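Local coordinates for protein probable glutathione S-transferase 5 (Caenorhabditis elegans, PDB 1ZL9) that conjugates reduced glutathione to a wide range of hydrophobic electrophiles and may help detoxify reactive oxygen species during bacterial infection, at residues A[2-7]-A[70-75]. Sequence-based numbering, arbitrary orientation.
Sequences VSYKLT and ARFLAR
Tyr4, at the start of strand 4-9, meets the side chains of Leu73 and Phe72, consecutive residues on one turn of helix 66-76. The closest approach is from Tyr4 CE1 to Leu73 CD2, 3.9 Å, with the methyl lying oblique to the phenol ring. The two side chains run past one another in opposite directions, and CD2 is the branch of the leucine that touches. In Leu73, CG lies anti to the carbonyl carbon (chi1 -65°) and, with CD1 extended (chi2 173°), CD2 faces the tyrosine although the CA–CB bond does not aim there. Tyr4 has the same first torsion (chi1 -67°), with its bond to CB already directed at the helix. Its CE1 also comes to 4.4 Å from Phe72 CE2, an edge-to-edge touch in which each atom sits near the plane of the other ring. Val2 CG1 lies over one face of the phenol, toward the rim and 3.6 Å above the plane.

With the CA atoms of Tyr4 and Leu73 10.1 Å apart, side chains bridge the whole gap between strand and helix. Phe22 of helix 16-25 meets both Tyr4 and Leu73, while Leu56 of strand 55-58 lies against Leu73 and Val58 against Tyr4. This is the helix-on-sheet layer of the thioredoxin-like N-terminal domain. Beyond it, Phe72 packs edge-to-face against Trp85 of the second subunit, which links this layer to the dimer interface. No hydrogen bond or salt bridge joins segments 2-7 and 70-75, and only 92 Å² is buried between them: the contact rests on dispersion and shape, with its neighbours supplying much of the enclosure.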
loop_
_atom_site.group_PDB
_atom_site.type_symbol
_atom_site.label_atom_id
_atom_site.label_comp_id
_atom_site.label_asym_id
_atom_site.label_seq_id
_atom_site.Cartn_x
_atom_site.Cartn_y
_atom_site.Cartn_z
ATOM N N VAL A 2 -25.599 5.637 7.797
ATOM C CA VAL A 2 -24.651 5.054 6.789
ATOM C C VAL A 2 -24.615 3.521 6.826
ATOM O O VAL A 2 -24.396 2.926 7.877
ATOM C CB VAL A 2 -23.236 5.618 7.005
ATOM C CG1 VAL A 2 -22.144 4.916 6.122
ATOM C CG2 VAL A 2 -23.262 7.134 6.739
ATOM N N SER A 3 -24.838 2.872 5.689
ATOM C CA SER A 3 -24.953 1.424 5.701
ATOM C C SER A 3 -23.651 0.788 5.122
ATOM O O SER A 3 -23.160 1.185 4.076
ATOM C CB SER A 3 -26.268 0.987 5.030
ATOM O OG SER A 3 -26.069 0.050 4.018
ATOM N N TYR A 4 -23.061 -0.135 5.876
ATOM C CA TYR A 4 -21.801 -0.783 5.517
ATOM C C TYR A 4 -21.978 -2.230 5.161
ATOM O O TYR A 4 -22.653 -2.964 5.887
ATOM C CB TYR A 4 -20.830 -0.721 6.695
ATOM C CG TYR A 4 -20.353 0.636 7.060
ATOM C CD1 TYR A 4 -19.442 1.318 6.256
ATOM C CD2 TYR A 4 -20.816 1.267 8.241
ATOM C CE1 TYR A 4 -18.950 2.557 6.660
ATOM C CE2 TYR A 4 -20.364 2.505 8.595
ATOM C CZ TYR A 4 -19.467 3.144 7.811
ATOM O OH TYR A 4 -19.016 4.351 8.169
ATOM N N LYS A 5 -21.358 -2.639 4.055
ATOM C CA LYS A 5 -21.394 -4.034 3.583
ATOM C C LYS A 5 -20.006 -4.440 3.104
ATOM O O LYS A 5 -19.435 -3.806 2.234
ATOM C CB LYS A 5 -22.410 -4.215 2.454
ATOM C CG LYS A 5 -22.531 -5.675 1.971
ATOM C CD LYS A 5 -23.579 -5.764 0.851
ATOM C CE LYS A 5 -23.731 -7.151 0.315
ATOM N NZ LYS A 5 -24.798 -7.231 -0.818
ATOM N N LEU A 6 -19.439 -5.476 3.709
ATOM C CA LEU A 6 -18.098 -5.890 3.371
ATOM C C LEU A 6 -18.217 -7.184 2.591
ATOM O O LEU A 6 -18.835 -8.126 3.050
ATOM C CB LEU A 6 -17.260 -6.143 4.631
ATOM C CG LEU A 6 -15.825 -6.624 4.385
ATOM C CD1 LEU A 6 -14.924 -5.452 3.854
ATOM C CD2 LEU A 6 -15.180 -7.173 5.653
ATOM N N THR A 7 -17.639 -7.239 1.418
ATOM C CA THR A 7 -17.678 -8.463 0.618
ATOM C C THR A 7 -16.286 -9.038 0.542
ATOM O O THR A 7 -15.343 -8.374 0.100
ATOM C CB THR A 7 -18.164 -8.131 -0.739
ATOM O OG1 THR A 7 -19.500 -7.668 -0.633
ATOM C CG2 THR A 7 -18.183 -9.328 -1.580
ATOM N N ALA A 70 -9.330 -0.539 5.265
ATOM C CA ALA A 70 -9.006 -0.519 6.689
ATOM C C ALA A 70 -8.690 0.916 7.112
ATOM O O ALA A 70 -9.117 1.401 8.177
ATOM C CB ALA A 70 -7.789 -1.424 6.944
ATOM N N ARG A 71 -7.971 1.628 6.250
ATOM C CA ARG A 71 -7.586 3.023 6.566
ATOM C C ARG A 71 -8.823 3.941 6.594
ATOM O O ARG A 71 -8.974 4.777 7.483
ATOM C CB ARG A 71 -6.523 3.564 5.595
ATOM C CG ARG A 71 -6.083 5.029 5.899
ATOM C CD ARG A 71 -4.916 5.533 5.129
ATOM N NE ARG A 71 -3.765 4.815 5.624
ATOM C CZ ARG A 71 -3.232 3.729 5.091
ATOM N NH1 ARG A 71 -3.585 3.254 3.874
ATOM N NH2 ARG A 71 -2.277 3.120 5.758
ATOM N N PHE A 72 -9.728 3.750 5.656
ATOM C CA PHE A 72 -10.922 4.563 5.588
ATOM C C PHE A 72 -11.751 4.337 6.846
ATOM O O PHE A 72 -12.138 5.298 7.555
ATOM C CB PHE A 72 -11.741 4.180 4.360
ATOM C CG PHE A 72 -13.142 4.748 4.384
ATOM C CD1 PHE A 72 -13.349 6.077 4.115
ATOM C CD2 PHE A 72 -14.252 3.947 4.641
ATOM C CE1 PHE A 72 -14.651 6.617 4.123
ATOM C CE2 PHE A 72 -15.524 4.504 4.710
ATOM C CZ PHE A 72 -15.723 5.815 4.431
ATOM N N LEU A 73 -11.931 3.053 7.185
ATOM C CA LEU A 73 -12.729 2.735 8.358
ATOM C C LEU A 73 -12.012 3.174 9.644
ATOM O O LEU A 73 -12.654 3.719 10.555
ATOM C CB LEU A 73 -13.045 1.262 8.423
ATOM C CG LEU A 73 -13.947 0.715 7.301
ATOM C CD1 LEU A 73 -13.961 -0.753 7.472
ATOM C CD2 LEU A 73 -15.304 1.241 7.344
ATOM N N ALA A 74 -10.724 2.935 9.742
ATOM C CA ALA A 74 -9.975 3.320 10.933
ATOM C C ALA A 74 -10.063 4.842 11.161
ATOM O O ALA A 74 -10.201 5.282 12.329
ATOM C CB ALA A 74 -8.511 2.863 10.890
ATOM N N ARG A 75 -9.978 5.635 10.098
ATOM C CA ARG A 75 -10.079 7.076 10.268
ATOM C C ARG A 75 -11.463 7.512 10.754
ATOM O O ARG A 75 -11.541 8.422 11.563
ATOM C CB ARG A 75 -9.740 7.810 9.012
ATOM C CG ARG A 75 -8.242 7.774 8.729
ATOM C CD ARG A 75 -7.847 8.392 7.368
ATOM N NE ARG A 75 -8.258 9.771 7.248
ATOM C CZ ARG A 75 -8.023 10.560 6.199
ATOM N NH1 ARG A 75 -7.367 10.096 5.119
ATOM N NH2 ARG A 75 -8.440 11.835 6.253
#